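Local coordinates for protein insecticyanin A form (Manduca sexta, PDB 1Z24) that binds the blue chromophore biliverdin IX gamma and, mixed with lipoprotein-bound carotenes, gives hornworms their green camouflage, at residues Ser21-Ala26 against Ala46-Asp51. Numbering follows the deposited sequence.
Sequences SAFAGA and AEYKYD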
ATOM      1  N   SER A  21      -9.636  17.041  23.165  1.00 28.50           N
ATOM      2  CA  SER A  21      -9.415  17.380  24.533  1.00 28.05           C
ATOM      3  C   SER A  21      -8.933  16.204  25.305  1.00 30.86           C
ATOM      4  O   SER A  21      -8.202  16.342  26.278  1.00 36.23           O
ATOM      5  CB  SER A  21     -10.598  18.014  25.221  1.00 40.81           C
ATOM      6  OG  SER A  21     -11.392  16.997  25.768  1.00 68.60           O
ATOM      7  N   ALA A  22      -9.362  15.034  24.877  1.00 29.84           N
ATOM      8  CA  ALA A  22      -8.937  13.858  25.584  1.00 30.67           C
ATOM      9  C   ALA A  22      -7.489  13.581  25.204  1.00 31.00           C
ATOM     10  O   ALA A  22      -6.688  13.031  25.952  1.00 28.59           O
ATOM     11  CB  ALA A  22      -9.842  12.723  25.116  1.00 35.91           C
ATOM     12  N   PHE A  23      -7.127  13.989  24.010  1.00 29.99           N
ATOM     13  CA  PHE A  23      -5.780  13.737  23.574  1.00 23.77           C
ATOM     14  C   PHE A  23      -4.727  14.626  24.170  1.00 31.26           C
ATOM     15  O   PHE A  23      -3.562  14.273  24.226  1.00 27.25           O
ATOM     16  CB  PHE A  23      -5.815  13.845  22.057  1.00 29.47           C
ATOM     17  CG  PHE A  23      -4.593  13.336  21.342  1.00 32.55           C
ATOM     18  CD1 PHE A  23      -4.379  11.960  21.236  1.00 29.29           C
ATOM     19  CD2 PHE A  23      -3.688  14.220  20.744  1.00 26.66           C
ATOM     20  CE1 PHE A  23      -3.261  11.450  20.563  1.00 28.59           C
ATOM     21  CE2 PHE A  23      -2.556  13.732  20.080  1.00 26.71           C
ATOM     22  CZ  PHE A  23      -2.355  12.347  19.977  1.00 34.13           C
ATOM     23  N   ALA A  24      -5.156  15.784  24.578  1.00 33.68           N
ATOM     24  CA  ALA A  24      -4.264  16.734  25.170  1.00 35.35           C
ATOM     25  C   ALA A  24      -3.437  16.133  26.318  1.00 26.58           C
ATOM     26  O   ALA A  24      -3.838  15.221  27.046  1.00 32.57           O
ATOM     27  CB  ALA A  24      -5.046  18.023  25.522  1.00 29.52           C
ATOM     28  N   GLY A  25      -2.224  16.632  26.476  1.00 33.58           N
ATOM     29  CA  GLY A  25      -1.334  16.144  27.511  1.00 20.62           C
ATOM     30  C   GLY A  25       0.118  16.062  27.064  1.00 26.67           C
ATOM     31  O   GLY A  25       0.505  16.543  26.025  1.00 32.40           O
ATOM     32  N   ALA A  26       0.944  15.442  27.872  1.00 24.65           N
ATOM     33  CA  ALA A  26       2.356  15.294  27.575  1.00 23.76           C
ATOM     34  C   ALA A  26       2.661  13.890  27.060  1.00 33.31           C
ATOM     35  O   ALA A  26       2.560  12.850  27.740  1.00 31.05           O
ATOM     36  CB  ALA A  26       3.098  15.574  28.863  1.00 23.91           C
ATOM     37  N   ALA A  46       6.309  15.530  23.543  1.00 24.68           N
ATOM     38  CA  ALA A  46       5.469  16.500  22.863  1.00 25.72           C
ATOM     39  C   ALA A  46       4.323  16.808  23.800  1.00 24.08           C
ATOM     40  O   ALA A  46       3.617  15.880  24.225  1.00 31.20           O
ATOM     41  CB  ALA A  46       4.912  15.936  21.548  1.00 17.45           C
ATOM     42  N   GLU A  47       4.116  18.082  24.149  1.00 25.96           N
ATOM     43  CA  GLU A  47       3.025  18.429  25.044  1.00 21.27           C
ATOM     44  C   GLU A  47       2.023  19.304  24.350  1.00 31.68           C
ATOM     45  O   GLU A  47       2.379  20.372  23.855  1.00 33.38           O
ATOM     46  CB  GLU A  47       3.537  19.238  26.195  1.00 23.72           C
ATOM     47  CG  GLU A  47       2.469  19.535  27.283  1.00 43.10           C
ATOM     48  CD  GLU A  47       2.998  20.514  28.349  1.00 57.09           C
ATOM     49  OE1 GLU A  47       2.397  21.518  28.699  1.00100.00           O
ATOM     50  OE2 GLU A  47       4.187  20.190  28.832  1.00 48.01           O
ATOM     51  N   TYR A  48       0.766  18.826  24.329  1.00 23.62           N
ATOM     52  CA  TYR A  48      -0.330  19.494  23.691  1.00 20.38           C
ATOM     53  C   TYR A  48      -1.250  19.966  24.771  1.00 32.42           C
ATOM     54  O   TYR A  48      -1.584  19.181  25.634  1.00 38.02           O
ATOM     55  CB  TYR A  48      -1.138  18.494  22.794  1.00 26.96           C
ATOM     56  CG  TYR A  48      -0.262  17.767  21.735  1.00 25.23           C
ATOM     57  CD1 TYR A  48       0.755  18.455  21.067  1.00 24.47           C
ATOM     58  CD2 TYR A  48      -0.388  16.402  21.458  1.00 35.16           C
ATOM     59  CE1 TYR A  48       1.570  17.838  20.120  1.00 29.47           C
ATOM     60  CE2 TYR A  48       0.404  15.762  20.500  1.00 28.91           C
ATOM     61  CZ  TYR A  48       1.387  16.490  19.818  1.00 30.93           C
ATOM     62  OH  TYR A  48       2.185  15.933  18.837  1.00 28.81           O
ATOM     63  N   LYS A  49      -1.608  21.242  24.704  1.00 28.99           N
ATOM     64  CA  LYS A  49      -2.503  21.935  25.630  1.00 32.01           C
ATOM     65  C   LYS A  49      -3.756  22.376  24.869  1.00 31.19           C
ATOM     66  O   LYS A  49      -3.670  22.862  23.744  1.00 49.64           O
ATOM     67  CB  LYS A  49      -1.782  23.145  26.048  1.00 35.00           C
ATOM     68  CG  LYS A  49      -1.578  23.327  27.501  1.00 52.55           C
ATOM     69  CD  LYS A  49      -1.772  24.806  27.858  1.00100.00           C
ATOM     70  CE  LYS A  49      -1.492  25.158  29.347  1.00100.00           C
ATOM     71  NZ  LYS A  49      -0.106  25.592  29.737  1.00100.00           N
ATOM     72  N   TYR A  50      -4.945  22.199  25.440  1.00 49.38           N
ATOM     73  CA  TYR A  50      -6.189  22.584  24.770  1.00 37.15           C
ATOM     74  C   TYR A  50      -7.046  23.527  25.639  1.00 44.84           C
ATOM     75  O   TYR A  50      -7.158  23.358  26.851  1.00 76.57           O
ATOM     76  CB  TYR A  50      -7.022  21.303  24.417  1.00 36.21           C
ATOM     77  CG  TYR A  50      -8.260  21.512  23.537  1.00 42.08           C
ATOM     78  CD1 TYR A  50      -8.291  22.533  22.579  1.00100.00           C
ATOM     79  CD2 TYR A  50      -9.416  20.745  23.696  1.00100.00           C
ATOM     80  CE1 TYR A  50      -9.405  22.779  21.774  1.00 56.82           C
ATOM     81  CE2 TYR A  50     -10.541  20.970  22.897  1.00 60.52           C
ATOM     82  CZ  TYR A  50     -10.535  21.982  21.931  1.00 77.99           C
ATOM     83  OH  TYR A  50     -11.594  22.256  21.099  1.00 82.10           O
ATOM     84  N   ASP A  51      -7.649  24.515  24.999  1.00 87.93           N
ATOM     85  CA  ASP A  51      -8.494  25.466  25.680  1.00 68.06           C
ATOM     86  C   ASP A  51      -9.952  25.098  25.486  1.00 61.15           C
ATOM     87  O   ASP A  51     -10.734  25.211  26.407  1.00 79.69           O
ATOM     88  CB  ASP A  51      -8.403  26.831  24.977  1.00 41.14           C
ATOM     89  CG  ASP A  51      -7.486  27.629  25.802  1.00100.00           C
ATOM     90  OD1 ASP A  51      -6.959  27.127  26.792  1.00100.00           O
ATOM     91  OD2 ASP A  51      -7.312  28.863  25.351  1.00100.00           O
TER
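Gly25 and Tyr48 form an antiparallel hydrogen-bonded pair, joining the start of strand 25-32 to strand 44-50 in the lipocalin barrel. Gly25 N donates to Tyr48 O at 2.8 Å, and Tyr48 N returns a straighter bond to Gly25 O at 2.9 Å, with 164° at the hydrogen. The same glycine carbonyl also receives a CA-H...O contact from Glu47. Beyond this pair Ala26 and Glu47 form a non-hydrogen-bonded pair whose side chains lie on the face opposite that of Tyr48; there Glu47 CG lies 4.3 Å from Ala26 CB. Gly25 itself lies in a backbone region suited to a residue without a side chain, where the chain passes from helix 20-23 into the strand.

On the other side of the glycine the chain comes from the short helix 20-23, the helical turn that precedes the first barrel strand in lipocalins. Phe23 swings out from it with CG anti to its backbone nitrogen (chi1 -167°), and its side chain runs alongside that of Tyr48 in the same direction. The two rings touch along their borders, neither over the other's face, CE2 of Phe23 being 3.6 Å from CE2 of Tyr48, with planes only 18° apart. Farther along, Ala24 CB packs on Tyr50 CB, and Ser21 CB sits in the plane of the Tyr50 ring, at its edge.

A second shell surrounds these groups. Phe18 meets Phe23 edge-to-face and Trp27 packs against the same ring, while Trp27 NE1 bonds to Phe23 O. Ala46 touches the bound biliverdin, which places strand 44-50 beside the pocket. Tyr88 meets the Tyr48 ring edge-to-face, and the hydroxyls of these two tyrosines are hydrogen-bonded, OH to OH.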